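Local coordinates for LysM domain protein (Mycobacterium smegmatis, PDB 4OIT) that binds mannose through a domain-swapped dimer of beta-prism II lectin domains, each carrying sugar pockets on its beta sheets, at residues K85-D90 with V95-D100; G32-Y37 with G62-Y67; G14-S19 with A23-L28. One frame throughout, in Å; residues are numbered along the deposited sequence.

Contact 1: K85-D90 with V95-D100; sequences KLVLQD and VLYAKD. With MAN (alpha-D-mannopyranose), chain H.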
ATOM      1  N   LYS B  85     -14.259  -2.543  18.186  1.00 26.26           N
ATOM      2  CA  LYS B  85     -14.596  -3.778  17.492  1.00 26.27           C
ATOM      3  C   LYS B  85     -15.791  -3.543  16.574  1.00 25.75           C
ATOM      4  O   LYS B  85     -16.718  -2.808  16.921  1.00 25.92           O
ATOM      5  CB  LYS B  85     -14.896  -4.901  18.485  1.00 26.91           C
ATOM      6  CG  LYS B  85     -15.985  -4.586  19.500  1.00 27.37           C
ATOM      7  CD  LYS B  85     -16.143  -5.731  20.487  1.00 27.98           C
ATOM      8  CE  LYS B  85     -17.175  -5.419  21.556  1.00 28.33           C
ATOM      9  NZ  LYS B  85     -17.467  -6.615  22.395  1.00 28.73           N
ATOM     10  N   LEU B  86     -15.752  -4.159  15.398  1.00 25.07           N
ATOM     11  CA  LEU B  86     -16.844  -4.068  14.433  1.00 24.83           C
ATOM     12  C   LEU B  86     -17.736  -5.294  14.567  1.00 24.39           C
ATOM     13  O   LEU B  86     -17.255  -6.422  14.491  1.00 23.92           O
ATOM     14  CB  LEU B  86     -16.294  -3.974  13.007  1.00 24.84           C
ATOM     15  CG  LEU B  86     -17.329  -3.762  11.898  1.00 24.78           C
ATOM     16  CD1 LEU B  86     -17.909  -2.355  11.953  1.00 24.77           C
ATOM     17  CD2 LEU B  86     -16.711  -4.031  10.536  1.00 24.80           C
ATOM     18  N   VAL B  87     -19.032  -5.067  14.758  1.00 24.21           N
ATOM     19  CA  VAL B  87     -19.986  -6.152  14.985  1.00 24.06           C
ATOM     20  C   VAL B  87     -21.122  -6.090  13.973  1.00 24.18           C
ATOM     21  O   VAL B  87     -21.813  -5.073  13.870  1.00 24.21           O
ATOM     22  CB  VAL B  87     -20.586  -6.101  16.409  1.00 23.98           C
ATOM     23  CG1 VAL B  87     -21.476  -7.309  16.665  1.00 23.97           C
ATOM     24  CG2 VAL B  87     -19.487  -6.038  17.457  1.00 23.90           C
ATOM     25  N   LEU B  88     -21.297  -7.179  13.226  1.00 24.14           N
ATOM     26  CA  LEU B  88     -22.471  -7.373  12.378  1.00 24.36           C
ATOM     27  C   LEU B  88     -23.515  -8.112  13.212  1.00 24.97           C
ATOM     28  O   LEU B  88     -23.345  -9.290  13.527  1.00 25.25           O
ATOM     29  CB  LEU B  88     -22.115  -8.170  11.117  1.00 23.88           C
ATOM     30  CG  LEU B  88     -23.255  -8.469  10.133  1.00 23.50           C
ATOM     31  CD1 LEU B  88     -23.908  -7.197   9.615  1.00 23.49           C
ATOM     32  CD2 LEU B  88     -22.754  -9.317   8.973  1.00 23.31           C
ATOM     33  N   GLN B  89     -24.591  -7.412  13.564  1.00 25.62           N
ATOM     34  CA  GLN B  89     -25.551  -7.899  14.559  1.00 25.85           C
ATOM     35  C   GLN B  89     -26.722  -8.656  13.938  1.00 26.43           C
ATOM     36  O   GLN B  89     -26.987  -8.545  12.743  1.00 26.59           O
ATOM     37  CB  GLN B  89     -26.091  -6.726  15.381  1.00 25.69           C
ATOM     38  CG  GLN B  89     -25.015  -5.823  15.968  1.00 25.51           C
ATOM     39  CD  GLN B  89     -25.548  -4.837  16.999  1.00 25.23           C
ATOM     40  OE1 GLN B  89     -24.939  -4.650  18.051  1.00 25.29           O
ATOM     41  NE2 GLN B  89     -26.682  -4.204  16.705  1.00 24.86           N
ATOM     42  N   ASP B  90     -27.432  -9.406  14.777  1.00 27.16           N
ATOM     43  CA  ASP B  90     -28.611 -10.168  14.345  1.00 27.67           C
ATOM     44  C   ASP B  90     -29.812  -9.276  13.990  1.00 27.39           C
ATOM     45  O   ASP B  90     -30.740  -9.734  13.327  1.00 27.57           O
ATOM     46  CB  ASP B  90     -29.019 -11.192  15.417  1.00 28.41           C
ATOM     47  CG  ASP B  90     -28.041 -12.360  15.526  1.00 29.14           C
ATOM     48  OD1 ASP B  90     -27.433 -12.748  14.502  1.00 29.88           O
ATOM     49  OD2 ASP B  90     -27.888 -12.904  16.640  1.00 29.88           O
ATOM     50  N   VAL B  95     -22.196  -2.143  13.411  1.00 22.56           N
ATOM     51  CA  VAL B  95     -21.833  -1.179  14.448  1.00 22.15           C
ATOM     52  C   VAL B  95     -20.359  -1.304  14.819  1.00 21.89           C
ATOM     53  O   VAL B  95     -19.874  -2.404  15.091  1.00 21.53           O
ATOM     54  CB  VAL B  95     -22.666  -1.404  15.731  1.00 22.11           C
ATOM     55  CG1 VAL B  95     -22.431  -0.283  16.737  1.00 22.05           C
ATOM     56  CG2 VAL B  95     -24.148  -1.516  15.404  1.00 22.23           C
ATOM     57  N   LEU B  96     -19.658  -0.175  14.831  1.00 21.75           N
ATOM     58  CA  LEU B  96     -18.317  -0.111  15.400  1.00 21.67           C
ATOM     59  C   LEU B  96     -18.441   0.322  16.858  1.00 21.91           C
ATOM     60  O   LEU B  96     -18.818   1.463  17.149  1.00 21.74           O
ATOM     61  CB  LEU B  96     -17.422   0.862  14.632  1.00 21.56           C
ATOM     62  CG  LEU B  96     -15.932   0.798  14.995  1.00 21.28           C
ATOM     63  CD1 LEU B  96     -15.260  -0.423  14.384  1.00 21.23           C
ATOM     64  CD2 LEU B  96     -15.223   2.059  14.537  1.00 21.44           C
ATOM     65  N   TYR B  97     -18.133  -0.603  17.761  1.00 22.04           N
ATOM     66  CA  TYR B  97     -18.228  -0.361  19.194  1.00 22.51           C
ATOM     67  C   TYR B  97     -16.879   0.060  19.746  1.00 23.29           C
ATOM     68  O   TYR B  97     -15.867  -0.576  19.466  1.00 23.93           O
ATOM     69  CB  TYR B  97     -18.699  -1.623  19.920  1.00 22.11           C
ATOM     70  CG  TYR B  97     -20.185  -1.889  19.800  1.00 21.67           C
ATOM     71  CD1 TYR B  97     -21.112  -1.084  20.456  1.00 21.57           C
ATOM     72  CD2 TYR B  97     -20.661  -2.954  19.041  1.00 21.38           C
ATOM     73  CE1 TYR B  97     -22.470  -1.326  20.352  1.00 21.49           C
ATOM     74  CE2 TYR B  97     -22.017  -3.207  18.931  1.00 21.47           C
ATOM     75  CZ  TYR B  97     -22.918  -2.390  19.589  1.00 21.44           C
ATOM     76  OH  TYR B  97     -24.264  -2.634  19.483  1.00 21.25           O
ATOM     77  N   ALA B  98     -16.881   1.130  20.532  1.00 23.90           N
ATOM     78  CA  ALA B  98     -15.688   1.606  21.226  1.00 24.59           C
ATOM     79  C   ALA B  98     -15.851   1.415  22.731  1.00 25.28           C
ATOM     80  O   ALA B  98     -16.898   0.978  23.208  1.00 25.44           O
ATOM     81  CB  ALA B  98     -15.440   3.073  20.902  1.00 24.53           C
ATOM     82  N   LYS B  99     -14.798   1.748  23.465  1.00 26.39           N
ATOM     83  CA  LYS B  99     -14.794   1.719  24.927  1.00 27.47           C
ATOM     84  C   LYS B  99     -15.975   2.486  25.533  1.00 27.86           C
ATOM     85  O   LYS B  99     -16.695   1.962  26.384  1.00 27.87           O
ATOM     86  CB  LYS B  99     -13.474   2.310  25.429  1.00 28.21           C
ATOM     87  CG  LYS B  99     -13.307   2.342  26.937  1.00 29.05           C
ATOM     88  CD  LYS B  99     -11.964   2.949  27.320  1.00 29.71           C
ATOM     89  CE  LYS B  99     -10.838   1.937  27.249  1.00 30.16           C
ATOM     90  NZ  LYS B  99     -10.883   0.987  28.397  1.00 30.63           N
ATOM     91  N   ASP B 100     -16.168   3.725  25.084  1.00 28.02           N
ATOM     92  CA  ASP B 100     -17.232   4.592  25.617  1.00 28.35           C
ATOM     93  C   ASP B 100     -18.589   4.434  24.917  1.00 28.19           C
ATOM     94  O   ASP B 100     -19.524   5.180  25.212  1.00 28.83           O
ATOM     95  CB  ASP B 100     -16.797   6.065  25.580  1.00 29.01           C
ATOM     96  CG  ASP B 100     -16.628   6.596  24.167  1.00 29.70           C
ATOM     97  OD1 ASP B 100     -15.961   5.917  23.352  1.00 30.05           O
ATOM     98  OD2 ASP B 100     -17.155   7.692  23.875  1.00 30.15           O
TER
HETATM   99  C1  MAN H 201     -29.435   0.279  17.463  1.00 26.78           C
HETATM  100  C2  MAN H 201     -29.138  -1.165  17.890  1.00 27.00           C
HETATM  101  C3  MAN H 201     -27.950  -1.279  18.837  1.00 26.79           C
HETATM  102  C4  MAN H 201     -26.775  -0.494  18.295  1.00 26.86           C
HETATM  103  C5  MAN H 201     -27.181   0.947  18.057  1.00 27.01           C
HETATM  104  C6  MAN H 201     -26.024   1.703  17.421  1.00 27.23           C
HETATM  105  O1  MAN H 201     -30.147   0.961  18.480  1.00 26.48           O
HETATM  106  O2  MAN H 201     -28.909  -1.970  16.745  1.00 26.92           O
HETATM  107  O3  MAN H 201     -27.588  -2.634  19.006  1.00 26.83           O
HETATM  108  O4  MAN H 201     -25.734  -0.518  19.245  1.00 27.03           O
HETATM  109  O5  MAN H 201     -28.267   1.022  17.149  1.00 26.89           O
HETATM  110  O6  MAN H 201     -26.452   3.000  17.068  1.00 27.74           O
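The Tyr97 ring carries Val95 CG1 over the centre of one face, 3.5 Å above the plane, and meets Val87 CG2 and Gln89 OE1 at its edge. This is the mannose pocket of a beta-prism II lectin, built on the antiparallel hairpin of strands 85-88 and 94-98. From Gln89 to Tyr97 the chain follows the QxDxNxVxY signature of these lectins, and both segments contribute to it.

Along the edge, Val87 CG2 lies 3.7 Å from Tyr97 CD2, and farther out Tyr97 OH donates to Gln89 OE1 at 2.6 Å. The Gln89 amide is turned 41° from the ring plane, and the hydroxyl stands 28° out of the plane of its carbonyl. Gln89 reaches the phenol because its chain runs extended beyond CG (chi2 -169°), with Val95 CG2 beside its amide end. NE2 donates a hydrogen bond to mannose O3 at 2.9 Å and a weak one to O2; it also meets Asp91 OD1, which ties the amide's rotation to the pocket. Asp91 and Asn93 also bond the sugar, and Ser105 belongs to the same pocket.

Beneath the side chains, Lys85 and Tyr97 exchange two backbone hydrogen bonds, as do Val87 and Val95. On the other side of the sheet Leu86 CB packs against Leu96 CD1 at 3.9 Å; Phe64 of the second subunit adds to this apolar side, and strand 85-88 pairs with a strand of that subunit. At the sugar end, mannose O4 donates to Tyr97 OH at 2.6 Å.

Contact 2: G32-Y37 with G62-Y67; sequences GNLVLY and GNFVLY. With BMA (beta-D-mannopyranose), chain I.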
ATOM      1  N   GLY B  32       6.931  11.457  -4.237  1.00 22.53           N
ATOM      2  CA  GLY B  32       6.864  10.177  -4.938  1.00 22.51           C
ATOM      3  C   GLY B  32       7.858  10.041  -6.076  1.00 22.25           C
ATOM      4  O   GLY B  32       8.061   8.943  -6.595  1.00 22.08           O
ATOM      5  N   ASN B  33       8.479  11.150  -6.471  1.00 22.21           N
ATOM      6  CA  ASN B  33       9.413  11.144  -7.590  1.00 22.37           C
ATOM      7  C   ASN B  33      10.798  10.667  -7.161  1.00 22.61           C
ATOM      8  O   ASN B  33      11.350  11.144  -6.169  1.00 22.27           O
ATOM      9  CB  ASN B  33       9.502  12.537  -8.218  1.00 22.34           C
ATOM     10  CG  ASN B  33       9.939  12.504  -9.676  1.00 22.68           C
ATOM     11  OD1 ASN B  33      10.065  11.436 -10.287  1.00 22.70           O
ATOM     12  ND2 ASN B  33      10.166  13.684 -10.246  1.00 22.65           N
ATOM     13  N   LEU B  34      11.340   9.706  -7.904  1.00 23.12           N
ATOM     14  CA  LEU B  34      12.723   9.279  -7.733  1.00 23.56           C
ATOM     15  C   LEU B  34      13.592  10.165  -8.615  1.00 24.23           C
ATOM     16  O   LEU B  34      13.590  10.021  -9.834  1.00 24.14           O
ATOM     17  CB  LEU B  34      12.895   7.810  -8.128  1.00 23.37           C
ATOM     18  CG  LEU B  34      14.325   7.274  -7.988  1.00 23.39           C
ATOM     19  CD1 LEU B  34      14.717   7.162  -6.520  1.00 23.28           C
ATOM     20  CD2 LEU B  34      14.477   5.934  -8.691  1.00 23.41           C
ATOM     21  N   VAL B  35      14.339  11.071  -7.993  1.00 25.41           N
ATOM     22  CA  VAL B  35      15.069  12.105  -8.725  1.00 25.86           C
ATOM     23  C   VAL B  35      16.584  11.952  -8.591  1.00 26.39           C
ATOM     24  O   VAL B  35      17.108  11.781  -7.490  1.00 26.61           O
ATOM     25  CB  VAL B  35      14.672  13.512  -8.242  1.00 26.06           C
ATOM     26  CG1 VAL B  35      15.237  14.573  -9.178  1.00 26.24           C
ATOM     27  CG2 VAL B  35      13.156  13.639  -8.148  1.00 26.12           C
ATOM     28  N   LEU B  36      17.271  12.021  -9.729  1.00 26.74           N
ATOM     29  CA  LEU B  36      18.729  12.060  -9.774  1.00 27.15           C
ATOM     30  C   LEU B  36      19.191  13.508  -9.918  1.00 27.45           C
ATOM     31  O   LEU B  36      18.902  14.159 -10.923  1.00 26.88           O
ATOM     32  CB  LEU B  36      19.249  11.227 -10.951  1.00 27.22           C
ATOM     33  CG  LEU B  36      20.762  11.232 -11.200  1.00 27.20           C
ATOM     34  CD1 LEU B  36      21.516  10.615 -10.031  1.00 27.27           C
ATOM     35  CD2 LEU B  36      21.088  10.499 -12.492  1.00 27.42           C
ATOM     36  N   TYR B  37      19.903  14.002  -8.908  1.00 28.24           N
ATOM     37  CA  TYR B  37      20.453  15.358  -8.925  1.00 29.15           C
ATOM     38  C   TYR B  37      21.959  15.343  -9.187  1.00 30.44           C
ATOM     39  O   TYR B  37      22.689  14.525  -8.630  1.00 29.99           O
ATOM     40  CB  TYR B  37      20.166  16.069  -7.602  1.00 28.93           C
ATOM     41  CG  TYR B  37      18.710  16.434  -7.415  1.00 28.80           C
ATOM     42  CD1 TYR B  37      18.146  17.499  -8.110  1.00 28.79           C
ATOM     43  CD2 TYR B  37      17.897  15.718  -6.539  1.00 28.85           C
ATOM     44  CE1 TYR B  37      16.812  17.837  -7.945  1.00 28.87           C
ATOM     45  CE2 TYR B  37      16.563  16.050  -6.367  1.00 28.74           C
ATOM     46  CZ  TYR B  37      16.026  17.113  -7.068  1.00 28.72           C
ATOM     47  OH  TYR B  37      14.703  17.448  -6.903  1.00 28.46           O
ATOM     48  N   GLY B  62      15.405  -9.623  -8.861  1.00 23.91           N
ATOM     49  CA  GLY B  62      16.222  -8.915  -9.856  1.00 23.36           C
ATOM     50  C   GLY B  62      15.603  -7.640 -10.410  1.00 22.82           C
ATOM     51  O   GLY B  62      16.215  -6.956 -11.229  1.00 22.23           O
ATOM     52  N   ASN B  63      14.396  -7.318  -9.954  1.00 22.42           N
ATOM     53  CA  ASN B  63      13.639  -6.189 -10.480  1.00 22.34           C
ATOM     54  C   ASN B  63      13.701  -5.004  -9.519  1.00 22.19           C
ATOM     55  O   ASN B  63      13.447  -5.159  -8.325  1.00 22.18           O
ATOM     56  CB  ASN B  63      12.182  -6.611 -10.700  1.00 22.21           C
ATOM     57  CG  ASN B  63      11.447  -5.733 -11.704  1.00 22.21           C
ATOM     58  OD1 ASN B  63      12.032  -4.880 -12.378  1.00 21.90           O
ATOM     59  ND2 ASN B  63      10.147  -5.955 -11.813  1.00 22.22           N
ATOM     60  N   PHE B  64      14.062  -3.836 -10.041  1.00 22.09           N
ATOM     61  CA  PHE B  64      14.043  -2.597  -9.261  1.00 22.23           C
ATOM     62  C   PHE B  64      12.708  -1.902  -9.513  1.00 22.22           C
ATOM     63  O   PHE B  64      12.357  -1.630 -10.657  1.00 22.61           O
ATOM     64  CB  PHE B  64      15.227  -1.702  -9.641  1.00 22.27           C
ATOM     65  CG  PHE B  64      15.227  -0.357  -8.960  1.00 22.37           C
ATOM     66  CD1 PHE B  64      15.019  -0.247  -7.591  1.00 22.40           C
ATOM     67  CD2 PHE B  64      15.468   0.802  -9.689  1.00 22.46           C
ATOM     68  CE1 PHE B  64      15.029   0.991  -6.968  1.00 22.42           C
ATOM     69  CE2 PHE B  64      15.481   2.042  -9.070  1.00 22.40           C
ATOM     70  CZ  PHE B  64      15.261   2.137  -7.709  1.00 22.32           C
ATOM     71  N   VAL B  65      11.971  -1.626  -8.439  1.00 21.84           N
ATOM     72  CA  VAL B  65      10.558  -1.269  -8.532  1.00 21.80           C
ATOM     73  C   VAL B  65      10.167  -0.164  -7.554  1.00 21.94           C
ATOM     74  O   VAL B  65      10.469  -0.243  -6.367  1.00 21.80           O
ATOM     75  CB  VAL B  65       9.668  -2.491  -8.221  1.00 21.82           C
ATOM     76  CG1 VAL B  65       8.193  -2.130  -8.308  1.00 21.87           C
ATOM     77  CG2 VAL B  65       9.983  -3.646  -9.160  1.00 21.96           C
ATOM     78  N   LEU B  66       9.476   0.852  -8.066  1.00 22.09           N
ATOM     79  CA  LEU B  66       8.845   1.867  -7.227  1.00 22.20           C
ATOM     80  C   LEU B  66       7.445   1.391  -6.855  1.00 22.25           C
ATOM     81  O   LEU B  66       6.636   1.099  -7.736  1.00 22.56           O
ATOM     82  CB  LEU B  66       8.755   3.214  -7.955  1.00 22.35           C
ATOM     83  CG  LEU B  66       9.956   4.155  -7.824  1.00 22.51           C
ATOM     84  CD1 LEU B  66      11.236   3.513  -8.336  1.00 22.69           C
ATOM     85  CD2 LEU B  66       9.679   5.454  -8.563  1.00 22.47           C
ATOM     86  N   TYR B  67       7.166   1.313  -5.555  1.00 21.94           N
ATOM     87  CA  TYR B  67       5.849   0.901  -5.066  1.00 21.74           C
ATOM     88  C   TYR B  67       5.110   2.066  -4.434  1.00 21.91           C
ATOM     89  O   TYR B  67       5.723   2.954  -3.843  1.00 21.90           O
ATOM     90  CB  TYR B  67       5.975  -0.216  -4.031  1.00 21.50           C
ATOM     91  CG  TYR B  67       6.233  -1.577  -4.623  1.00 21.14           C
ATOM     92  CD1 TYR B  67       5.192  -2.344  -5.133  1.00 21.07           C
ATOM     93  CD2 TYR B  67       7.516  -2.103  -4.660  1.00 21.09           C
ATOM     94  CE1 TYR B  67       5.424  -3.597  -5.671  1.00 21.03           C
ATOM     95  CE2 TYR B  67       7.759  -3.353  -5.195  1.00 20.99           C
ATOM     96  CZ  TYR B  67       6.712  -4.095  -5.698  1.00 21.11           C
ATOM     97  OH  TYR B  67       6.952  -5.337  -6.229  1.00 21.36           O
TER
HETATM   98  C1  BMA I 202       7.014  -8.267 -11.496  1.00 38.68           C
HETATM   99  C2  BMA I 202       7.627  -8.683 -10.150  1.00 38.53           C
HETATM  100  C3  BMA I 202       6.900  -7.890  -9.073  1.00 38.62           C
HETATM  101  C4  BMA I 202       6.797  -6.396  -9.387  1.00 38.82           C
HETATM  102  C5  BMA I 202       6.321  -6.039 -10.802  1.00 38.89           C
HETATM  103  C6  BMA I 202       6.879  -4.652 -11.093  1.00 38.92           C
HETATM  104  O1  BMA I 202       7.531  -8.879 -12.716  1.00 38.95           O
HETATM  105  O2  BMA I 202       9.050  -8.390 -10.119  1.00 37.68           O
HETATM  106  O3  BMA I 202       7.562  -8.053  -7.806  1.00 38.59           O
HETATM  107  O4  BMA I 202       5.848  -5.805  -8.478  1.00 38.92           O
HETATM  108  O5  BMA I 202       6.733  -6.903 -11.876  1.00 38.85           O
HETATM  109  O6  BMA I 202       6.019  -3.965 -12.004  1.00 39.52           O
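Leu34 faces Phe64 and Leu66 across the inside of the beta-prism II fold, where two of its sheets bring their apolar sides together. No hydrogen bond spans the gap; the strands do not pair, and the nearest CA atoms, those of Leu34 and Leu66, are 8.4 Å apart. Leucine methyls meet the Phe64 ring edge and the Leu34 CB. Leu34 CD2 comes up to the outer edge of the Phe64 ring, near its plane, 4.0 Å from CZ and equally close to CE2. Nearer the backbone, Leu34 CB meets Leu66 CD2 at 4.0 Å, and Leu66 CD1 approaches Leu34 CD2. Leu66 turns its branches inward with CG beside the backbone N (chi1 -88°), whereas Phe64 has CG anti to its own backbone N (chi1 176°), which carries its ring to the Leu34 tip from the opposing side.

In the next shell, Leu26 and Leu28 of strand 24-28 pack on Leu34, while Ala56 lies against both Phe64 and Leu66. Leu88 of the second subunit packs on Leu36, consistent with the swapped partner reaching this core.

The other side of strand 64-68 holds beta-mannose. Val65 CG1 lies over one face of the Tyr67 ring, offset toward its rim, and Val65 CG2 is 3.8 Å from sugar C6. Asn63 is steadied by its OD1, which accepts from Thr78 N of the second subunit, and its ND2 donates to sugar O2 at 3.2 Å, almost straight at 170°. Gln59 and Asp61 add further bonds; Tyr67 OH accepts from sugar O4 at 2.5 Å.

Contact 3: G14-S19 with A23-L28; sequences GGSLQS and AYTLTL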
ATOM      1  N   GLY B  14      12.426   9.970   1.425  1.00 28.47           N
ATOM      2  CA  GLY B  14      13.506  10.832   1.909  1.00 28.08           C
ATOM      3  C   GLY B  14      14.874  10.171   1.864  1.00 28.25           C
ATOM      4  O   GLY B  14      15.886  10.811   2.154  1.00 28.85           O
ATOM      5  N   GLY B  15      14.907   8.889   1.501  1.00 27.98           N
ATOM      6  CA  GLY B  15      16.152   8.130   1.421  1.00 27.86           C
ATOM      7  C   GLY B  15      16.924   8.484   0.167  1.00 27.92           C
ATOM      8  O   GLY B  15      16.331   8.785  -0.873  1.00 27.83           O
ATOM      9  N   SER B  16      18.250   8.444   0.264  1.00 27.69           N
ATOM     10  CA  SER B  16      19.114   8.848  -0.841  1.00 27.53           C
ATOM     11  C   SER B  16      20.265   7.880  -1.060  1.00 27.44           C
ATOM     12  O   SER B  16      20.796   7.302  -0.111  1.00 26.90           O
ATOM     13  CB  SER B  16      19.693  10.243  -0.586  1.00 27.44           C
ATOM     14  OG  SER B  16      18.678  11.230  -0.558  1.00 27.87           O
ATOM     15  N   LEU B  17      20.618   7.694  -2.330  1.00 27.10           N
ATOM     16  CA  LEU B  17      21.935   7.201  -2.706  1.00 27.04           C
ATOM     17  C   LEU B  17      22.753   8.399  -3.151  1.00 27.24           C
ATOM     18  O   LEU B  17      22.208   9.356  -3.703  1.00 27.41           O
ATOM     19  CB  LEU B  17      21.858   6.184  -3.847  1.00 26.87           C
ATOM     20  CG  LEU B  17      21.337   4.778  -3.537  1.00 26.93           C
ATOM     21  CD1 LEU B  17      21.598   3.877  -4.738  1.00 26.90           C
ATOM     22  CD2 LEU B  17      21.970   4.194  -2.280  1.00 26.63           C
ATOM     23  N   GLN B  18      24.055   8.352  -2.892  1.00 27.34           N
ATOM     24  CA  GLN B  18      24.971   9.366  -3.404  1.00 27.45           C
ATOM     25  C   GLN B  18      26.224   8.717  -3.971  1.00 27.54           C
ATOM     26  O   GLN B  18      26.748   7.754  -3.405  1.00 27.61           O
ATOM     27  CB  GLN B  18      25.351  10.381  -2.320  1.00 27.34           C
ATOM     28  CG  GLN B  18      25.985  11.646  -2.883  1.00 27.47           C
ATOM     29  CD  GLN B  18      26.326  12.668  -1.815  1.00 27.35           C
ATOM     30  OE1 GLN B  18      27.257  12.477  -1.038  1.00 27.64           O
ATOM     31  NE2 GLN B  18      25.581  13.767  -1.782  1.00 27.09           N
ATOM     32  N   SER B  19      26.699   9.256  -5.088  1.00 27.79           N
ATOM     33  CA  SER B  19      27.932   8.788  -5.713  1.00 28.40           C
ATOM     34  C   SER B  19      29.119   9.049  -4.787  1.00 28.64           C
ATOM     35  O   SER B  19      29.091   9.982  -3.978  1.00 28.56           O
ATOM     36  CB  SER B  19      28.148   9.482  -7.057  1.00 28.74           C
ATOM     37  OG  SER B  19      28.112  10.895  -6.921  1.00 28.99           O
ATOM     38  N   ALA B  23      29.035  14.178  -5.958  1.00 29.88           N
ATOM     39  CA  ALA B  23      28.523  15.062  -7.010  1.00 30.04           C
ATOM     40  C   ALA B  23      27.110  14.698  -7.471  1.00 30.13           C
ATOM     41  O   ALA B  23      26.368  15.563  -7.939  1.00 29.97           O
ATOM     42  CB  ALA B  23      29.473  15.054  -8.199  1.00 29.82           C
ATOM     43  N   TYR B  24      26.746  13.422  -7.353  1.00 30.35           N
ATOM     44  CA  TYR B  24      25.449  12.939  -7.831  1.00 30.40           C
ATOM     45  C   TYR B  24      24.645  12.306  -6.698  1.00 29.74           C
ATOM     46  O   TYR B  24      25.177  11.510  -5.925  1.00 29.74           O
ATOM     47  CB  TYR B  24      25.643  11.941  -8.975  1.00 30.84           C
ATOM     48  CG  TYR B  24      26.583  12.447 -10.049  1.00 31.20           C
ATOM     49  CD1 TYR B  24      26.370  13.679 -10.660  1.00 31.44           C
ATOM     50  CD2 TYR B  24      27.689  11.701 -10.445  1.00 31.62           C
ATOM     51  CE1 TYR B  24      27.230  14.155 -11.637  1.00 31.95           C
ATOM     52  CE2 TYR B  24      28.553  12.166 -11.424  1.00 31.66           C
ATOM     53  CZ  TYR B  24      28.319  13.392 -12.017  1.00 31.70           C
ATOM     54  OH  TYR B  24      29.173  13.858 -12.986  1.00 31.46           O
ATOM     55  N   THR B  25      23.365  12.663  -6.617  1.00 28.85           N
ATOM     56  CA  THR B  25      22.490  12.225  -5.524  1.00 28.61           C
ATOM     57  C   THR B  25      21.149  11.724  -6.060  1.00 28.04           C
ATOM     58  O   THR B  25      20.384  12.494  -6.645  1.00 28.34           O
ATOM     59  CB  THR B  25      22.231  13.374  -4.526  1.00 28.57           C
ATOM     60  OG1 THR B  25      23.476  13.971  -4.146  1.00 28.36           O
ATOM     61  CG2 THR B  25      21.508  12.867  -3.276  1.00 28.63           C
ATOM     62  N   LEU B  26      20.876  10.437  -5.858  1.00 27.56           N
ATOM     63  CA  LEU B  26      19.594   9.828  -6.236  1.00 26.75           C
ATOM     64  C   LEU B  26      18.680   9.763  -5.010  1.00 26.48           C
ATOM     65  O   LEU B  26      18.967   9.039  -4.057  1.00 26.43           O
ATOM     66  CB  LEU B  26      19.815   8.423  -6.801  1.00 26.51           C
ATOM     67  CG  LEU B  26      18.568   7.643  -7.241  1.00 26.43           C
ATOM     68  CD1 LEU B  26      17.984   8.225  -8.520  1.00 26.22           C
ATOM     69  CD2 LEU B  26      18.900   6.171  -7.429  1.00 26.53           C
ATOM     70  N   THR B  27      17.578  10.508  -5.050  1.00 25.94           N
ATOM     71  CA  THR B  27      16.688  10.658  -3.896  1.00 25.39           C
ATOM     72  C   THR B  27      15.246  10.294  -4.232  1.00 25.28           C
ATOM     73  O   THR B  27      14.663  10.836  -5.175  1.00 24.86           O
ATOM     74  CB  THR B  27      16.706  12.112  -3.377  1.00 25.40           C
ATOM     75  OG1 THR B  27      18.054  12.502  -3.084  1.00 25.69           O
ATOM     76  CG2 THR B  27      15.848  12.267  -2.115  1.00 25.36           C
ATOM     77  N   LEU B  28      14.676   9.373  -3.458  1.00 25.26           N
ATOM     78  CA  LEU B  28      13.234   9.152  -3.478  1.00 25.28           C
ATOM     79  C   LEU B  28      12.602  10.221  -2.598  1.00 25.49           C
ATOM     80  O   LEU B  28      12.725  10.183  -1.371  1.00 25.76           O
ATOM     81  CB  LEU B  28      12.865   7.752  -2.977  1.00 25.34           C
ATOM     82  CG  LEU B  28      11.363   7.423  -2.921  1.00 25.24           C
ATOM     83  CD1 LEU B  28      10.653   7.767  -4.223  1.00 25.23           C
ATOM     84  CD2 LEU B  28      11.145   5.955  -2.585  1.00 25.13           C
TER
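Leu17 and Leu26 exchange two backbone hydrogen bonds at the middle of an antiparallel beta hairpin, strands 16-18 and 24-28, at one edge of a four-stranded sheet of the beta-prism II fold. The Leu17 N bond to Leu26 O is 2.7 Å long. Further main-chain bonds close the two ends: Gly14 N and Leu28 N reach Leu28 O and Gly15 O, and Ser19 N reaches Tyr24 O. Between them, Ser16 CA and Thr25 CA direct hydrogens at Leu26 O and Leu17 O.

Polar side chains join the strands on the opposite side of the sheet from Leu17 and Leu26. Ser16 OG and Thr27 OG1 share a hydrogen bond of 2.9 Å. Gln18 stretches out (chi2 178°) and crosses Thr25, so that its NE2 donates to Thr25 OG1 at 3.2 Å with the acceptor lying in the amide plane.

On the inner side Leu17 CB meets Leu26 CB at 4.2 Å, and Leu34 and Leu36 continue the packing around Leu26.

Near the turn, Ser19 OG also bonds Asn21 OD1, and it accepts from Tyr24 N at 2.9 Å.

How the contacts relate
Contact 3 comes first along the chain, then contact 2, then contact 1. Contacts 2 and 3 are neighbours, with centres 11 Å apart: strands 24-28 and 34-38 lie side by side in one sheet, probably bonded from Tyr37 N to Thr25 O and from Thr27 N to Val35 O. Contact 1 stands alone on the other side of the chain's centre, about 42 Å from contact 2 and 47 Å from contact 3, centre to centre. All three touch the second subunit. This stretched chain fits the domain-swapped dimer, in which distant parts of one chain complete prisms with its partner; contacts 1 and 2 each contribute residues to a mannose pocket.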